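Local coordinates for protein peptidyl-tRNA hydrolase (Sulfolobus solfataricus, PDB 1XTY) that hydrolyses peptidyl-tRNAs, probably those that drop off the ribosome during protein synthesis, releasing an N-acyl amino acid and free tRNA, at residues V5-S10 and S112-L117. Numbering follows the deposited sequence.
Sequences VIVVRS and SITGDL. With SO4 (sulfate ion), chain F.
In the mixed beta sheet of this PTH2-family enzyme, the central strand 2-9 presents Val5 and Val7 to Thr114 and Leu117, the two ends of a type I turn. Val5 and Thr114 meet tip to tip, Val5 CG1 lying 3.6 Å from Thr114 OG1. A chi1 of 66° sets that hydroxyl between the backbone N and the carbonyl carbon of Thr114 and turns the methyl to Val7, whose CG2 is 4.0 Å from Thr114 CG2 as the two side chains slide past each other. The same Val7 methyl is touched by Leu117 CD1 at 4.2 Å, the leucine crossing the valine at about a right angle. No hydrogen bond links the segments; van der Waals contact between methyl groups and the Thr114 hydroxyl holds this buried contact, about 130 Å² in all. Farther along the strand, Arg9 turns its guanidinium edge to a sulfate, probably from the crystallisation liquor: NH1 donates to sulfate O2 (2.6 Å) and NH2 to O3 (3.0 Å, 161°), while NE makes a salt bridge with Asp11. A methionine in its place would probably leave the sulfate without this two-pronged grip and Asp11 without its salt-bridge partner. Val5 and Val7 are hydrogen-bonded through their backbones to Ile102 and Leu100 of strand 97-106, Val59 of strand 56-61 touches both Val7 and Leu117, and helix 16-35 packs against Ile6 and Val8 on the opposite sheet face.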
ATOM      1  N   VAL A   5       7.998  -4.851  -6.206  1.00 12.87           N
ATOM      2  CA  VAL A   5       8.364  -5.814  -5.189  1.00 13.77           C
ATOM      3  C   VAL A   5       8.624  -5.086  -3.881  1.00 13.93           C
ATOM      4  O   VAL A   5       9.277  -4.042  -3.864  1.00 13.73           O
ATOM      5  CB  VAL A   5       9.642  -6.592  -5.580  1.00 16.69           C
ATOM      6  CG1 VAL A   5       9.988  -7.603  -4.494  1.00 17.62           C
ATOM      7  CG2 VAL A   5       9.433  -7.295  -6.913  1.00 18.60           C
ATOM      8  N   ILE A   6       8.089  -5.626  -2.793  1.00 12.70           N
ATOM      9  CA  ILE A   6       8.302  -5.040  -1.478  1.00 14.52           C
ATOM     10  C   ILE A   6       8.951  -6.107  -0.603  1.00 15.45           C
ATOM     11  O   ILE A   6       8.418  -7.206  -0.439  1.00 16.82           O
ATOM     12  CB  ILE A   6       6.983  -4.569  -0.819  1.00 15.23           C
ATOM     13  CG1 ILE A   6       6.334  -3.466  -1.657  1.00 16.36           C
ATOM     14  CG2 ILE A   6       7.268  -4.030   0.581  1.00 14.65           C
ATOM     15  CD1 ILE A   6       5.478  -3.970  -2.791  1.00 21.98           C
ATOM     16  N   VAL A   7      10.118  -5.776  -0.064  1.00 15.87           N
ATOM     17  CA  VAL A   7      10.869  -6.686   0.792  1.00 17.34           C
ATOM     18  C   VAL A   7      10.634  -6.331   2.255  1.00 18.03           C
ATOM     19  O   VAL A   7      10.990  -5.240   2.700  1.00 18.44           O
ATOM     20  CB  VAL A   7      12.380  -6.594   0.487  1.00 15.64           C
ATOM     21  CG1 VAL A   7      13.143  -7.643   1.297  1.00 17.76           C
ATOM     22  CG2 VAL A   7      12.621  -6.785  -1.006  1.00 16.89           C
ATOM     23  N   VAL A   8      10.042  -7.257   3.003  1.00 17.40           N
ATOM     24  CA  VAL A   8       9.743  -7.036   4.413  1.00 18.62           C
ATOM     25  C   VAL A   8      10.717  -7.763   5.342  1.00 19.99           C
ATOM     26  O   VAL A   8      11.109  -8.898   5.070  1.00 20.71           O
ATOM     27  CB  VAL A   8       8.314  -7.513   4.736  1.00 19.99           C
ATOM     28  CG1 VAL A   8       7.987  -7.251   6.194  1.00 21.26           C
ATOM     29  CG2 VAL A   8       7.320  -6.815   3.823  1.00 21.68           C
ATOM     30  N   ARG A   9      11.105  -7.102   6.433  1.00 22.68           N
ATOM     31  CA  ARG A   9      12.015  -7.689   7.423  1.00 24.36           C
ATOM     32  C   ARG A   9      11.265  -8.656   8.327  1.00 26.80           C
ATOM     33  O   ARG A   9      10.239  -8.303   8.907  1.00 27.87           O
ATOM     34  CB  ARG A   9      12.646  -6.608   8.298  1.00 24.59           C
ATOM     35  CG  ARG A   9      13.754  -5.825   7.635  1.00 26.02           C
ATOM     36  CD  ARG A   9      14.337  -4.810   8.600  1.00 27.16           C
ATOM     37  NE  ARG A   9      15.024  -5.442   9.723  1.00 27.09           N
ATOM     38  CZ  ARG A   9      15.493  -4.775  10.772  1.00 26.75           C
ATOM     39  NH1 ARG A   9      15.341  -3.459  10.839  1.00 26.11           N
ATOM     40  NH2 ARG A   9      16.123  -5.418  11.744  1.00 27.68           N
ATOM     41  N   SER A  10      11.796  -9.866   8.465  1.00 29.16           N
ATOM     42  CA  SER A  10      11.166 -10.885   9.297  1.00 31.74           C
ATOM     43  C   SER A  10      11.716 -10.944  10.722  1.00 32.52           C
ATOM     44  O   SER A  10      11.099 -11.551  11.596  1.00 34.40           O
ATOM     45  CB  SER A  10      11.330 -12.261   8.645  1.00 31.43           C
ATOM     46  OG  SER A  10      10.855 -12.254   7.310  1.00 33.66           O
ATOM     47  N   SER A 112      16.572  -9.612 -10.927  1.00 35.14           N
ATOM     48  CA  SER A 112      18.025  -9.624 -10.847  1.00 36.98           C
ATOM     49  C   SER A 112      18.434  -9.043  -9.494  1.00 38.94           C
ATOM     50  O   SER A 112      19.622  -8.844  -9.223  1.00 38.64           O
ATOM     51  CB  SER A 112      18.644  -8.807 -11.989  1.00 37.27           C
ATOM     52  OG  SER A 112      18.351  -7.426 -11.875  1.00 38.51           O
ATOM     53  N   ILE A 113      17.433  -8.786  -8.650  1.00 40.06           N
ATOM     54  CA  ILE A 113      17.638  -8.233  -7.311  1.00 41.12           C
ATOM     55  C   ILE A 113      16.974  -9.069  -6.221  1.00 41.56           C
ATOM     56  O   ILE A 113      17.577  -9.340  -5.186  1.00 42.53           O
ATOM     57  CB  ILE A 113      17.036  -6.820  -7.167  1.00 41.18           C
ATOM     58  CG1 ILE A 113      17.585  -5.888  -8.240  1.00 40.99           C
ATOM     59  CG2 ILE A 113      17.343  -6.271  -5.780  1.00 40.56           C
ATOM     60  CD1 ILE A 113      16.990  -4.493  -8.180  1.00 42.01           C
ATOM     61  N   THR A 114      15.726  -9.464  -6.454  1.00 43.19           N
ATOM     62  CA  THR A 114      14.969 -10.223  -5.461  1.00 43.97           C
ATOM     63  C   THR A 114      14.449 -11.586  -5.914  1.00 44.92           C
ATOM     64  O   THR A 114      13.547 -12.142  -5.290  1.00 44.67           O
ATOM     65  CB  THR A 114      13.757  -9.406  -4.975  1.00 45.44           C
ATOM     66  OG1 THR A 114      12.839  -9.227  -6.063  1.00 45.11           O
ATOM     67  CG2 THR A 114      14.202  -8.038  -4.467  1.00 45.10           C
ATOM     68  N   GLY A 115      15.012 -12.130  -6.985  1.00 46.10           N
ATOM     69  CA  GLY A 115      14.551 -13.418  -7.472  1.00 47.54           C
ATOM     70  C   GLY A 115      14.822 -14.609  -6.564  1.00 48.39           C
ATOM     71  O   GLY A 115      14.328 -15.707  -6.822  1.00 49.03           O
ATOM     72  N   ASP A 116      15.582 -14.397  -5.494  1.00 48.74           N
ATOM     73  CA  ASP A 116      15.934 -15.478  -4.572  1.00 49.22           C
ATOM     74  C   ASP A 116      15.236 -15.408  -3.218  1.00 47.88           C
ATOM     75  O   ASP A 116      15.612 -16.124  -2.289  1.00 48.60           O
ATOM     76  CB  ASP A 116      17.450 -15.473  -4.341  1.00 51.46           C
ATOM     77  CG  ASP A 116      17.944 -14.165  -3.733  1.00 53.93           C
ATOM     78  OD1 ASP A 116      17.547 -13.093  -4.237  1.00 55.05           O
ATOM     79  OD2 ASP A 116      18.729 -14.202  -2.756  1.00 54.07           O
ATOM     80  N   LEU A 117      14.215 -14.570  -3.096  1.00 45.33           N
ATOM     81  CA  LEU A 117      13.539 -14.433  -1.812  1.00 42.10           C
ATOM     82  C   LEU A 117      12.228 -15.195  -1.690  1.00 39.95           C
ATOM     83  O   LEU A 117      11.539 -15.433  -2.679  1.00 39.44           O
ATOM     84  CB  LEU A 117      13.306 -12.951  -1.521  1.00 41.71           C
ATOM     85  CG  LEU A 117      14.564 -12.096  -1.699  1.00 41.89           C
ATOM     86  CD1 LEU A 117      14.214 -10.626  -1.543  1.00 41.09           C
ATOM     87  CD2 LEU A 117      15.619 -12.519  -0.690  1.00 41.67           C
TER
HETATM   88  S   SO4 F 807      17.476  -2.689  13.822  1.00 69.65           S
HETATM   89  O1  SO4 F 807      16.453  -2.355  14.827  1.00 67.88           O
HETATM   90  O2  SO4 F 807      16.972  -2.345  12.483  1.00 67.81           O
HETATM   91  O3  SO4 F 807      17.761  -4.136  13.882  1.00 68.08           O
HETATM   92  O4  SO4 F 807      18.704  -1.925  14.104  1.00 68.69           O